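Local structure of uncharacterized peptidase Lmo0363 (Listeria monocytogenes, 3L4E) at residues F11-T19 against A48-L58; L77-G87 against E108-E119. The protein is probably a serine peptidase of the S51 family, expected to cleave peptide bonds with a nucleophilic serine. One frame throughout, in Å; residues are numbered along the deposited sequence.

Contact 1. Residues F11-T19 against A48-L58; sequences FKDVVPLFT and AGKKALESLGL
Ala48 opens the contact by setting its CB against the aliphatic start of Lys12, with Lys12 CG 3.9 Å from Ala48 CB. The lysine chain then bends at chi2 (87°) and carries its ammonium away, to a salt bridge with Asp13 in which NZ lies 2.9 Å from OD1 of that aspartate. At Gly49 the helix comes closest, its CA 5.3 Å from that of Lys12, and Gly49 O lies 4.2 Å from Phe11 CD2, oblique to the ring. One turn on, Ala52 CB fits between two residues: it meets Val15 CG2 at 3.7 Å and lies at the edge of the Phe11 ring, near its plane. The Leu53 side chain runs at about a right angle to that of Phe11, its CD2 3.8 Å from both CE2 and CZ of Phe11. Leu56, just past the helix, divides its methyls: CD2 packs against Thr19 CG2 (3.6 Å) and Val15 CG1, while CD1 reaches the edge of the Phe18 ring at CD2, 3.8 Å away. Gly57, with positive phi (87°), ends the helix in a Schellman motif and turns the chain to Leu58, whose CD1 makes a marginal contact with Phe18 CE2. The side-chain contacts across the two segments are apolar, as befits plain packing of helix 44-55 against helix 15-21 and the 3-10 turn before it. Both lie over one face of the central sheet: Phe11 and Phe18 reach Phe6 of strand 4-8 and Ile117 of strand 115-119, while Leu53 and Leu58 rest on strand 29-33.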
# COMPACT_ATOMS: atom_id res chain seq x y z
N PHE A 11 4.05 4.11 -7.30
CA PHE A 11 4.15 2.95 -8.18
C PHE A 11 4.58 3.37 -9.59
O PHE A 11 5.39 2.70 -10.21
CB PHE A 11 2.84 2.14 -8.21
CG PHE A 11 2.94 0.88 -9.03
CD1 PHE A 11 3.55 -0.25 -8.50
CD2 PHE A 11 2.45 0.82 -10.33
CE1 PHE A 11 3.67 -1.42 -9.24
CE2 PHE A 11 2.56 -0.34 -11.08
CZ PHE A 11 3.18 -1.47 -10.54
N LYS A 12 4.06 4.50 -10.06
CA LYS A 12 4.36 4.92 -11.42
C LYS A 12 5.84 5.25 -11.62
O LYS A 12 6.31 5.29 -12.75
CB LYS A 12 3.46 6.10 -11.85
CG LYS A 12 3.66 7.38 -11.07
CD LYS A 12 4.75 8.24 -11.67
CE LYS A 12 4.78 9.63 -11.03
NZ LYS A 12 5.78 10.52 -11.68
N ASP A 13 6.56 5.47 -10.52
CA ASP A 13 7.98 5.82 -10.60
C ASP A 13 8.89 4.59 -10.56
O ASP A 13 10.09 4.70 -10.81
CB ASP A 13 8.37 6.77 -9.46
CG ASP A 13 7.94 8.20 -9.71
OD1 ASP A 13 7.74 8.58 -10.89
OD2 ASP A 13 7.82 8.95 -8.73
N VAL A 14 8.32 3.42 -10.25
CA VAL A 14 9.15 2.22 -10.11
C VAL A 14 8.60 1.00 -10.86
O VAL A 14 8.84 -0.15 -10.47
CB VAL A 14 9.35 1.83 -8.63
CG1 VAL A 14 10.13 2.91 -7.88
CG2 VAL A 14 8.01 1.57 -7.93
N VAL A 15 7.88 1.25 -11.95
CA VAL A 15 7.32 0.16 -12.74
C VAL A 15 8.37 -0.90 -13.13
O VAL A 15 8.11 -2.10 -12.98
CB VAL A 15 6.54 0.67 -13.97
CG1 VAL A 15 6.07 -0.49 -14.83
CG2 VAL A 15 5.37 1.54 -13.50
N PRO A 16 9.56 -0.48 -13.60
CA PRO A 16 10.55 -1.50 -13.94
C PRO A 16 11.00 -2.35 -12.75
O PRO A 16 11.36 -3.50 -12.94
CB PRO A 16 11.73 -0.69 -14.50
CG PRO A 16 11.12 0.58 -14.99
CD PRO A 16 9.99 0.87 -14.01
N LEU A 17 11.00 -1.79 -11.54
CA LEU A 17 11.34 -2.60 -10.38
C LEU A 17 10.26 -3.64 -10.14
O LEU A 17 10.55 -4.77 -9.74
CB LEU A 17 11.54 -1.74 -9.13
CG LEU A 17 12.66 -0.69 -9.25
CD1 LEU A 17 12.85 0.02 -7.92
CD2 LEU A 17 13.97 -1.32 -9.73
N PHE A 18 9.01 -3.27 -10.40
CA PHE A 18 7.93 -4.24 -10.28
C PHE A 18 8.05 -5.39 -11.28
O PHE A 18 7.86 -6.56 -10.91
CB PHE A 18 6.54 -3.60 -10.39
CG PHE A 18 5.43 -4.59 -10.17
CD1 PHE A 18 5.17 -5.09 -8.90
CD2 PHE A 18 4.68 -5.05 -11.24
CE1 PHE A 18 4.17 -6.02 -8.70
CE2 PHE A 18 3.69 -5.97 -11.05
CZ PHE A 18 3.43 -6.46 -9.77
N THR A 19 8.37 -5.08 -12.54
CA THR A 19 8.53 -6.14 -13.53
C THR A 19 9.77 -7.00 -13.26
O THR A 19 9.80 -8.16 -13.63
CB THR A 19 8.56 -5.59 -14.97
OG1 THR A 19 9.66 -4.70 -15.13
CG2 THR A 19 7.27 -4.85 -15.29
N ALA A 48 -2.39 7.23 -12.45
CA ALA A 48 -1.05 6.92 -12.94
C ALA A 48 -0.70 5.47 -12.61
O ALA A 48 -0.12 4.76 -13.43
CB ALA A 48 -0.02 7.88 -12.35
N GLY A 49 -1.06 5.03 -11.41
CA GLY A 49 -0.81 3.66 -11.03
C GLY A 49 -1.67 2.68 -11.81
O GLY A 49 -1.19 1.64 -12.25
N LYS A 50 -2.95 3.00 -11.96
CA LYS A 50 -3.86 2.13 -12.70
C LYS A 50 -3.42 1.94 -14.16
O LYS A 50 -3.38 0.81 -14.67
CB LYS A 50 -5.29 2.66 -12.66
CG LYS A 50 -6.31 1.68 -13.23
CD LYS A 50 -7.73 2.21 -13.06
CE LYS A 50 -8.75 1.19 -13.54
NZ LYS A 50 -10.15 1.63 -13.30
N LYS A 51 -3.07 3.04 -14.82
CA LYS A 51 -2.62 2.97 -16.20
C LYS A 51 -1.29 2.22 -16.32
O LYS A 51 -1.04 1.53 -17.31
CB LYS A 51 -2.53 4.37 -16.79
CG LYS A 51 -3.87 5.04 -16.98
CD LYS A 51 -3.69 6.53 -17.28
CE LYS A 51 -5.03 7.25 -17.40
NZ LYS A 51 -4.85 8.73 -17.56
N ALA A 52 -0.44 2.35 -15.30
CA ALA A 52 0.84 1.63 -15.31
C ALA A 52 0.59 0.13 -15.24
O ALA A 52 1.20 -0.63 -15.99
CB ALA A 52 1.74 2.10 -14.15
N LEU A 53 -0.29 -0.29 -14.34
CA LEU A 53 -0.66 -1.70 -14.25
C LEU A 53 -1.19 -2.19 -15.60
O LEU A 53 -0.80 -3.25 -16.09
CB LEU A 53 -1.70 -1.93 -13.16
CG LEU A 53 -1.25 -1.70 -11.70
CD1 LEU A 53 -2.47 -1.63 -10.78
CD2 LEU A 53 -0.28 -2.79 -11.22
N GLU A 54 -2.08 -1.40 -16.21
CA GLU A 54 -2.70 -1.80 -17.47
C GLU A 54 -1.66 -1.90 -18.59
O GLU A 54 -1.77 -2.75 -19.47
CB GLU A 54 -3.84 -0.85 -17.84
CG GLU A 54 -5.07 -1.05 -16.95
CD GLU A 54 -6.12 0.02 -17.11
OE1 GLU A 54 -5.83 1.03 -17.77
OE2 GLU A 54 -7.23 -0.15 -16.56
N SER A 55 -0.63 -1.06 -18.52
CA SER A 55 0.42 -1.09 -19.54
C SER A 55 1.26 -2.37 -19.44
O SER A 55 2.01 -2.68 -20.36
CB SER A 55 1.34 0.12 -19.42
OG SER A 55 2.29 -0.05 -18.38
N LEU A 56 1.12 -3.09 -18.33
CA LEU A 56 1.86 -4.33 -18.13
C LEU A 56 1.03 -5.54 -18.55
O LEU A 56 1.47 -6.69 -18.45
CB LEU A 56 2.26 -4.48 -16.65
CG LEU A 56 3.15 -3.39 -16.08
CD1 LEU A 56 3.46 -3.73 -14.63
CD2 LEU A 56 4.43 -3.24 -16.92
N GLY A 57 -0.19 -5.28 -19.00
CA GLY A 57 -1.09 -6.34 -19.41
C GLY A 57 -1.92 -6.91 -18.28
O GLY A 57 -2.50 -8.00 -18.42
N LEU A 58 -1.97 -6.20 -17.16
CA LEU A 58 -2.79 -6.62 -16.02
C LEU A 58 -4.24 -6.18 -16.19
O LEU A 58 -4.51 -5.13 -16.78
CB LEU A 58 -2.21 -6.06 -14.72
CG LEU A 58 -0.85 -6.65 -14.34
CD1 LEU A 58 -0.14 -5.77 -13.31
CD2 LEU A 58 -1.01 -8.07 -13.84

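Contact 2. Residues L77-G87 against E108-E119; sequences LRKNDFIYVTG and EEIAAGKLYIGE
The Phe82 ring lies between Leu115 CD2 on one face and its own neighbour Asp81 CB on the other, with a water at its edge in the ring plane. The leucine methyl makes a CH-pi contact, 4.0 Å from the ring centroid and 14° off the normal. The guanidinium of Arg78 has Glu109 OE2 over one face, too far out of plane to receive an N-H, whereas its NH2 forms a weak, bent salt-bridge bond to Glu108 OE2. These groups flank a beta-alpha-beta crossover: strands 82-85 and 115-119, adjacent and parallel in the central sheet, are joined through helices 90-100 and 102-111, and their axes lie 4.7 Å apart and 10° from parallel. Ile83 N to Leu115 O, Ile117 N to Ile83 O, Val85 N to Ile117 O and Glu119 N to Val85 O form a ladder of four bonds, each with an N-H...O angle of 162° or more. Tyr84 and Ile117 pack on the face shared with Phe82, where Tyr84 CD2 is 3.6 Å from Ile117 CG2; on the other face the Tyr116 ring, obliquely placed, touches Ile83 CG2 and Val85 CG2, and its hydroxyl bonds to Gly122 O. At the strands' N-terminal end, Lys114 bends at chi3 and brings NZ to Asn80 O (3.0 Å), Leu77 O (3.2 Å) and Glu109 OE1 (2.8 Å), tying both preceding helix ends together. The C-terminal end adjoins Ser120, the active-site serine by similarity, in a sequence consistent with a nucleophile elbow. There Glu119 OE1 accepts from Phe11 N, a water accepts from Tyr84 OH and donates to Glu119 OE2, and Gly87 N donates to the anti lone pair of Glu119 OE2 at 3.0 Å.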
# COMPACT_ATOMS: atom_id res chain seq x y z
N LEU A 77 -11.15 -10.18 -3.39
CA LEU A 77 -9.88 -10.51 -2.77
C LEU A 77 -9.47 -11.96 -3.03
O LEU A 77 -8.29 -12.25 -3.23
CB LEU A 77 -9.91 -10.21 -1.26
CG LEU A 77 -9.81 -8.73 -0.90
CD1 LEU A 77 -10.03 -8.53 0.59
CD2 LEU A 77 -8.46 -8.15 -1.34
N ARG A 78 -10.45 -12.86 -3.02
CA ARG A 78 -10.19 -14.28 -3.24
C ARG A 78 -9.94 -14.60 -4.71
O ARG A 78 -9.11 -15.45 -5.04
CB ARG A 78 -11.35 -15.12 -2.72
CG ARG A 78 -11.54 -15.01 -1.22
CD ARG A 78 -12.54 -16.02 -0.70
NE ARG A 78 -12.27 -16.35 0.69
CZ ARG A 78 -11.42 -17.29 1.08
NH1 ARG A 78 -10.76 -18.00 0.18
NH2 ARG A 78 -11.23 -17.52 2.37
N LYS A 79 -10.66 -13.92 -5.60
CA LYS A 79 -10.62 -14.24 -7.02
C LYS A 79 -9.34 -13.79 -7.71
O LYS A 79 -8.72 -14.55 -8.45
CB LYS A 79 -11.82 -13.61 -7.73
CG LYS A 79 -11.86 -13.90 -9.23
CD LYS A 79 -13.12 -13.35 -9.87
CE LYS A 79 -13.01 -11.86 -10.14
NZ LYS A 79 -12.03 -11.57 -11.21
N ASN A 80 -8.94 -12.55 -7.46
CA ASN A 80 -7.87 -11.94 -8.24
C ASN A 80 -6.47 -12.30 -7.76
O ASN A 80 -6.26 -12.64 -6.59
CB ASN A 80 -8.07 -10.43 -8.34
CG ASN A 80 -9.41 -10.08 -8.99
OD1 ASN A 80 -9.83 -10.72 -9.96
ND2 ASN A 80 -10.08 -9.07 -8.46
N ASP A 81 -5.52 -12.23 -8.68
CA ASP A 81 -4.16 -12.70 -8.43
C ASP A 81 -3.39 -11.82 -7.47
O ASP A 81 -2.64 -12.32 -6.62
CB ASP A 81 -3.41 -12.79 -9.76
CG ASP A 81 -4.05 -13.78 -10.71
OD1 ASP A 81 -4.18 -14.96 -10.34
OD2 ASP A 81 -4.44 -13.37 -11.82
N PHE A 82 -3.56 -10.50 -7.60
CA PHE A 82 -2.79 -9.54 -6.82
C PHE A 82 -3.71 -8.60 -6.06
O PHE A 82 -4.87 -8.44 -6.43
CB PHE A 82 -1.90 -8.68 -7.72
CG PHE A 82 -0.98 -9.47 -8.62
CD1 PHE A 82 -0.49 -10.70 -8.23
CD2 PHE A 82 -0.61 -8.96 -9.85
CE1 PHE A 82 0.35 -11.41 -9.06
CE2 PHE A 82 0.24 -9.67 -10.68
CZ PHE A 82 0.72 -10.89 -10.29
N ILE A 83 -3.18 -7.99 -5.01
CA ILE A 83 -3.88 -6.93 -4.28
C ILE A 83 -3.03 -5.67 -4.39
O ILE A 83 -1.83 -5.72 -4.15
CB ILE A 83 -4.05 -7.30 -2.78
CG1 ILE A 83 -4.84 -8.61 -2.63
CG2 ILE A 83 -4.75 -6.17 -2.01
CD1 ILE A 83 -4.70 -9.26 -1.25
N TYR A 84 -3.64 -4.55 -4.79
CA TYR A 84 -2.91 -3.29 -4.94
C TYR A 84 -3.65 -2.22 -4.16
O TYR A 84 -4.85 -2.02 -4.35
CB TYR A 84 -2.87 -2.90 -6.42
CG TYR A 84 -2.17 -1.60 -6.77
CD1 TYR A 84 -2.75 -0.37 -6.46
CD2 TYR A 84 -0.96 -1.61 -7.47
CE1 TYR A 84 -2.13 0.83 -6.82
CE2 TYR A 84 -0.33 -0.44 -7.83
CZ TYR A 84 -0.92 0.78 -7.50
OH TYR A 84 -0.28 1.95 -7.87
N VAL A 85 -2.92 -1.51 -3.29
CA VAL A 85 -3.52 -0.47 -2.47
C VAL A 85 -2.85 0.87 -2.80
O VAL A 85 -1.64 1.03 -2.61
CB VAL A 85 -3.38 -0.79 -0.97
CG1 VAL A 85 -3.95 0.35 -0.11
CG2 VAL A 85 -4.08 -2.11 -0.66
N THR A 86 -3.65 1.82 -3.31
CA THR A 86 -3.12 3.12 -3.71
C THR A 86 -2.75 3.97 -2.51
O THR A 86 -3.19 3.71 -1.39
CB THR A 86 -4.14 3.94 -4.53
OG1 THR A 86 -5.13 4.49 -3.63
CG2 THR A 86 -4.83 3.10 -5.62
N GLY A 87 -1.96 5.01 -2.75
CA GLY A 87 -1.71 6.02 -1.74
C GLY A 87 -2.96 6.79 -1.36
O GLY A 87 -4.03 6.58 -1.92
N GLU A 108 -5.08 -12.97 5.28
CA GLU A 108 -5.29 -14.37 4.88
C GLU A 108 -4.81 -14.63 3.46
O GLU A 108 -4.15 -15.64 3.19
CB GLU A 108 -6.76 -14.78 5.02
CG GLU A 108 -7.02 -16.23 4.60
CD GLU A 108 -8.49 -16.54 4.38
OE1 GLU A 108 -9.36 -15.75 4.80
OE2 GLU A 108 -8.78 -17.61 3.79
N GLU A 109 -5.14 -13.73 2.54
CA GLU A 109 -4.72 -13.89 1.15
C GLU A 109 -3.21 -13.86 1.02
O GLU A 109 -2.62 -14.67 0.31
CB GLU A 109 -5.35 -12.80 0.27
CG GLU A 109 -6.86 -12.90 0.13
CD GLU A 109 -7.30 -14.21 -0.51
OE1 GLU A 109 -6.68 -14.63 -1.51
OE2 GLU A 109 -8.28 -14.81 -0.03
N ILE A 110 -2.57 -12.90 1.69
CA ILE A 110 -1.12 -12.81 1.69
C ILE A 110 -0.50 -14.10 2.24
O ILE A 110 0.46 -14.62 1.69
CB ILE A 110 -0.65 -11.59 2.50
CG1 ILE A 110 -1.06 -10.31 1.78
CG2 ILE A 110 0.86 -11.63 2.72
CD1 ILE A 110 -0.79 -9.05 2.56
N ALA A 111 -1.07 -14.62 3.32
CA ALA A 111 -0.56 -15.85 3.91
C ALA A 111 -0.69 -17.03 2.95
O ALA A 111 0.10 -17.98 3.01
CB ALA A 111 -1.27 -16.16 5.22
N ALA A 112 -1.67 -16.96 2.05
CA ALA A 112 -1.89 -18.01 1.06
C ALA A 112 -1.02 -17.83 -0.18
O ALA A 112 -1.09 -18.64 -1.11
CB ALA A 112 -3.36 -18.06 0.68
N GLY A 113 -0.22 -16.78 -0.20
CA GLY A 113 0.72 -16.55 -1.29
C GLY A 113 0.40 -15.40 -2.23
O GLY A 113 1.15 -15.14 -3.17
N LYS A 114 -0.70 -14.69 -1.98
CA LYS A 114 -1.09 -13.60 -2.87
C LYS A 114 -0.17 -12.40 -2.76
O LYS A 114 0.19 -11.99 -1.66
CB LYS A 114 -2.53 -13.18 -2.57
CG LYS A 114 -3.19 -12.37 -3.66
CD LYS A 114 -4.67 -12.71 -3.73
CE LYS A 114 -4.87 -14.15 -4.17
NZ LYS A 114 -6.31 -14.52 -4.26
N LEU A 115 0.23 -11.84 -3.90
CA LEU A 115 1.09 -10.66 -3.94
C LEU A 115 0.35 -9.40 -3.53
O LEU A 115 -0.71 -9.08 -4.09
CB LEU A 115 1.68 -10.48 -5.34
CG LEU A 115 2.47 -9.19 -5.60
CD1 LEU A 115 3.67 -9.10 -4.67
CD2 LEU A 115 2.90 -9.10 -7.06
N TYR A 116 0.91 -8.68 -2.57
CA TYR A 116 0.39 -7.40 -2.10
C TYR A 116 1.28 -6.26 -2.56
O TYR A 116 2.49 -6.26 -2.29
CB TYR A 116 0.29 -7.42 -0.56
CG TYR A 116 -0.20 -6.12 0.05
CD1 TYR A 116 -1.56 -5.91 0.28
CD2 TYR A 116 0.69 -5.11 0.41
CE1 TYR A 116 -2.01 -4.73 0.84
CE2 TYR A 116 0.25 -3.92 0.97
CZ TYR A 116 -1.11 -3.74 1.19
OH TYR A 116 -1.59 -2.57 1.74
N ILE A 117 0.70 -5.30 -3.27
CA ILE A 117 1.41 -4.12 -3.71
C ILE A 117 0.89 -2.94 -2.91
O ILE A 117 -0.31 -2.62 -2.96
CB ILE A 117 1.20 -3.84 -5.21
CG1 ILE A 117 1.61 -5.05 -6.06
CG2 ILE A 117 1.95 -2.56 -5.63
CD1 ILE A 117 1.03 -5.00 -7.47
N GLY A 118 1.77 -2.31 -2.14
CA GLY A 118 1.35 -1.20 -1.30
C GLY A 118 2.04 0.10 -1.64
O GLY A 118 3.27 0.18 -1.55
N GLU A 119 1.26 1.11 -2.02
CA GLU A 119 1.81 2.41 -2.39
C GLU A 119 1.55 3.45 -1.32
O GLU A 119 0.39 3.72 -0.99
CB GLU A 119 1.17 2.89 -3.69
CG GLU A 119 1.59 4.30 -4.07
CD GLU A 119 0.87 4.79 -5.30
OE1 GLU A 119 1.52 4.86 -6.36
OE2 GLU A 119 -0.34 5.07 -5.23
O HOH W 1 0.08 -13.50 -6.27
O HOH W 2 -1.75 4.23 -7.37

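From the N terminus, strand 4-8 leads into residues 11-19, and contact 1 closes its loop when helix 44-55 returns beside them, after strand 29-33 has been laid down. Contact 2 opens later, at the end of helix 70-79, and closes across two helices when strand 115-119 joins strand 82-85. The loops therefore stand in series, neither nested nor crossed, yet their centres lie about 15 Å apart and they touch. Phe11 N lies 2.8 Å from Glu119 OE1, a probable hydrogen bond, and Phe18 CE1 packs on Ile117 CD1 at 3.5 Å. Contact 1 packs two helices on one face of the sheet, and contact 2 pairs two of its central strands; Phe11 and Phe18 tie the two together.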